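Long-range contact in serine protease (Nocardiopsis alba, PDB 2OUA), which probably cleaves peptide bonds as a serine endopeptidase of the S1 family, this chain being the protease domain of a longer precursor: residues A[19-24]-A[62-67]. Numbering follows the deposited sequence.
Sequences FAATNA and AAFVRG
Phe-64 reaches across to the backbone of residues 21-23 with the far rim of its ring. Its CE1 lies 3.7 Å from Ala-21 O, and that carbonyl oxygen sits at the ring edge, in plane, where the aromatic C-H groups carry slight positive charge. The methyl of Ala-21 adds an apolar touch, CB to Phe-64 CE1 at 4.2 Å. At the other meta carbon, Asn-23 CB comes within 3.8 Å of Phe-64 CE2, approaching obliquely, with the amide plane turned 50° from the ring. With CG of Phe-64 anti to its backbone N (chi1 176°), the ring is thrown out from its strand to span a gap of 8.5 Å between the CA atoms of Ala-21 and Phe-64. No hydrogen bond joins the two segments. The Asn-23 amide also passes Arg-66, ND2 to CD at 4.1 Å, but its polar grip lies elsewhere: ND2 donates to both Gln-27 OE1 and Glu-53 OE2, which fixes the amide's rotation, and Arg-66 NE bonds weakly to the same Gln-27 oxygen. Leu-184 touches both Asn-23 and Phe-64. In the N-terminal beta-barrel of this chymotrypsin-like fold, strand 28-32 pairs antiparallel with both 14-22 and 62-69, so Phe-64, which also packs on Val-31 of strand 28-32, ties together two strands that are not direct neighbours; strand 48-56 flanks 62-69 as its other partner.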
ATOM      1  N   PHE A  19       1.648   4.233   2.047  1.00  5.79           N
ATOM      2  CA  PHE A  19       2.283   5.544   1.967  1.00  6.98           C
ATOM      3  C   PHE A  19       1.937   6.379   3.184  1.00  7.27           C
ATOM      4  O   PHE A  19       0.794   6.372   3.648  1.00  7.36           O
ATOM      5  CB  PHE A  19       1.824   6.310   0.720  1.00  7.53           C
ATOM      6  CG  PHE A  19       2.203   5.658  -0.569  1.00  8.91           C
ATOM      7  CD1 PHE A  19       1.298   4.855  -1.250  1.00  7.80           C
ATOM      8  CD2 PHE A  19       3.479   5.828  -1.097  1.00  8.48           C
ATOM      9  CE1 PHE A  19       1.655   4.231  -2.438  1.00  6.20           C
ATOM     10  CE2 PHE A  19       3.847   5.206  -2.285  1.00  7.59           C
ATOM     11  CZ  PHE A  19       2.933   4.407  -2.955  1.00  7.16           C
ATOM     12  N   ALA A  20       2.929   7.093   3.705  1.00  7.25           N
ATOM     13  CA  ALA A  20       2.701   7.964   4.849  1.00  8.50           C
ATOM     14  C   ALA A  20       1.740   9.049   4.375  1.00  7.81           C
ATOM     15  O   ALA A  20       1.872   9.563   3.260  1.00  8.07           O
ATOM     16  CB  ALA A  20       4.018   8.590   5.303  1.00  7.96           C
ATOM     17  N   ALA A  21       0.773   9.392   5.219  1.00  7.30           N
ATOM     18  CA  ALA A  21      -0.208  10.421   4.888  1.00  9.45           C
ATOM     19  C   ALA A  21      -0.817  11.006   6.162  1.00 10.13           C
ATOM     20  O   ALA A  21      -0.718  10.416   7.233  1.00  9.45           O
ATOM     21  CB  ALA A  21      -1.314   9.830   4.008  1.00  7.82           C
ATOM     22  N   THR A  22      -1.443  12.173   6.035  1.00 11.31           N
ATOM     23  CA  THR A  22      -2.085  12.825   7.167  1.00 12.36           C
ATOM     24  C   THR A  22      -3.575  12.938   6.854  1.00 13.24           C
ATOM     25  O   THR A  22      -3.951  13.078   5.690  1.00 13.79           O
ATOM     26  CB  THR A  22      -1.505  14.244   7.404  1.00 14.83           C
ATOM     27  OG1 THR A  22      -1.700  15.048   6.232  1.00 19.55           O
ATOM     28  CG2 THR A  22      -0.017  14.166   7.696  1.00 13.12           C
ATOM     29  N   ASN A  23      -4.429  12.857   7.870  1.00 13.59           N
ATOM     30  CA  ASN A  23      -5.863  12.972   7.620  1.00 14.63           C
ATOM     31  C   ASN A  23      -6.304  14.430   7.696  1.00 16.47           C
ATOM     32  O   ASN A  23      -5.478  15.324   7.900  1.00 16.40           O
ATOM     33  CB  ASN A  23      -6.675  12.119   8.606  1.00 13.13           C
ATOM     34  CG  ASN A  23      -6.500  12.550  10.050  1.00 14.85           C
ATOM     35  OD1 ASN A  23      -6.105  13.683  10.331  1.00 12.06           O
ATOM     36  ND2 ASN A  23      -6.817  11.649  10.975  1.00 13.56           N
ATOM     37  N   ALA A  24      -7.601  14.664   7.529  1.00 17.96           N
ATOM     38  CA  ALA A  24      -8.159  16.013   7.550  1.00 20.19           C
ATOM     39  C   ALA A  24      -7.843  16.805   8.819  1.00 21.51           C
ATOM     40  O   ALA A  24      -7.801  18.035   8.787  1.00 23.18           O
ATOM     41  CB  ALA A  24      -9.670  15.951   7.338  1.00 21.00           C
ATOM     42  N   ALA A  62      -9.052  -0.783   0.529  1.00  9.02           N
ATOM     43  CA  ALA A  62      -8.364   0.416   0.975  1.00  7.44           C
ATOM     44  C   ALA A  62      -8.515   0.680   2.463  1.00  7.51           C
ATOM     45  O   ALA A  62      -9.507   0.301   3.086  1.00  5.48           O
ATOM     46  CB  ALA A  62      -8.892   1.609   0.191  1.00 11.34           C
ATOM     47  N   ALA A  63      -7.524   1.350   3.034  1.00  6.77           N
ATOM     48  CA  ALA A  63      -7.579   1.654   4.449  1.00  6.90           C
ATOM     49  C   ALA A  63      -6.606   2.758   4.829  1.00  7.28           C
ATOM     50  O   ALA A  63      -5.631   3.024   4.118  1.00  6.41           O
ATOM     51  CB  ALA A  63      -7.273   0.399   5.258  1.00  5.51           C
ATOM     52  N   PHE A  64      -6.900   3.413   5.945  1.00  5.99           N
ATOM     53  CA  PHE A  64      -6.033   4.460   6.466  1.00  7.98           C
ATOM     54  C   PHE A  64      -5.838   4.159   7.938  1.00  8.99           C
ATOM     55  O   PHE A  64      -6.809   4.033   8.691  1.00  8.69           O
ATOM     56  CB  PHE A  64      -6.649   5.854   6.329  1.00  7.73           C
ATOM     57  CG  PHE A  64      -5.808   6.943   6.962  1.00  9.55           C
ATOM     58  CD1 PHE A  64      -4.569   7.289   6.422  1.00  9.28           C
ATOM     59  CD2 PHE A  64      -6.232   7.583   8.128  1.00  9.74           C
ATOM     60  CE1 PHE A  64      -3.762   8.254   7.036  1.00  9.81           C
ATOM     61  CE2 PHE A  64      -5.434   8.548   8.751  1.00  9.27           C
ATOM     62  CZ  PHE A  64      -4.196   8.885   8.204  1.00  9.25           C
ATOM     63  N   VAL A  65      -4.582   4.016   8.334  1.00  8.65           N
ATOM     64  CA  VAL A  65      -4.243   3.750   9.721  1.00  8.78           C
ATOM     65  C   VAL A  65      -3.777   5.068  10.322  1.00 10.61           C
ATOM     66  O   VAL A  65      -2.864   5.702   9.798  1.00  9.78           O
ATOM     67  CB  VAL A  65      -3.101   2.720   9.830  1.00  9.23           C
ATOM     68  CG1 VAL A  65      -2.625   2.615  11.274  1.00  9.25           C
ATOM     69  CG2 VAL A  65      -3.587   1.360   9.338  1.00  8.37           C
ATOM     70  N   ARG A  66      -4.420   5.480  11.411  1.00 11.15           N
ATOM     71  CA  ARG A  66      -4.068   6.722  12.095  1.00 13.04           C
ATOM     72  C   ARG A  66      -3.133   6.406  13.259  1.00 11.29           C
ATOM     73  O   ARG A  66      -3.412   5.520  14.066  1.00 10.32           O
ATOM     74  CB  ARG A  66      -5.335   7.411  12.610  1.00 16.47           C
ATOM     75  CG  ARG A  66      -5.091   8.449  13.697  1.00 24.13           C
ATOM     76  CD  ARG A  66      -6.399   9.086  14.137  1.00 28.74           C
ATOM     77  NE  ARG A  66      -6.238   9.909  15.332  1.00 36.08           N
ATOM     78  CZ  ARG A  66      -6.138   9.423  16.568  1.00 38.02           C
ATOM     79  NH1 ARG A  66      -6.181   8.115  16.774  1.00 41.34           N
ATOM     80  NH2 ARG A  66      -5.994  10.250  17.594  1.00 40.31           N
ATOM     81  N   GLY A  67      -2.020   7.124  13.332  1.00 11.28           N
ATOM     82  CA  GLY A  67      -1.080   6.888  14.412  1.00 11.79           C
ATOM     83  C   GLY A  67      -1.609   7.436  15.723  1.00 13.21           C
ATOM     84  O   GLY A  67      -2.157   8.536  15.759  1.00 13.65           O
TER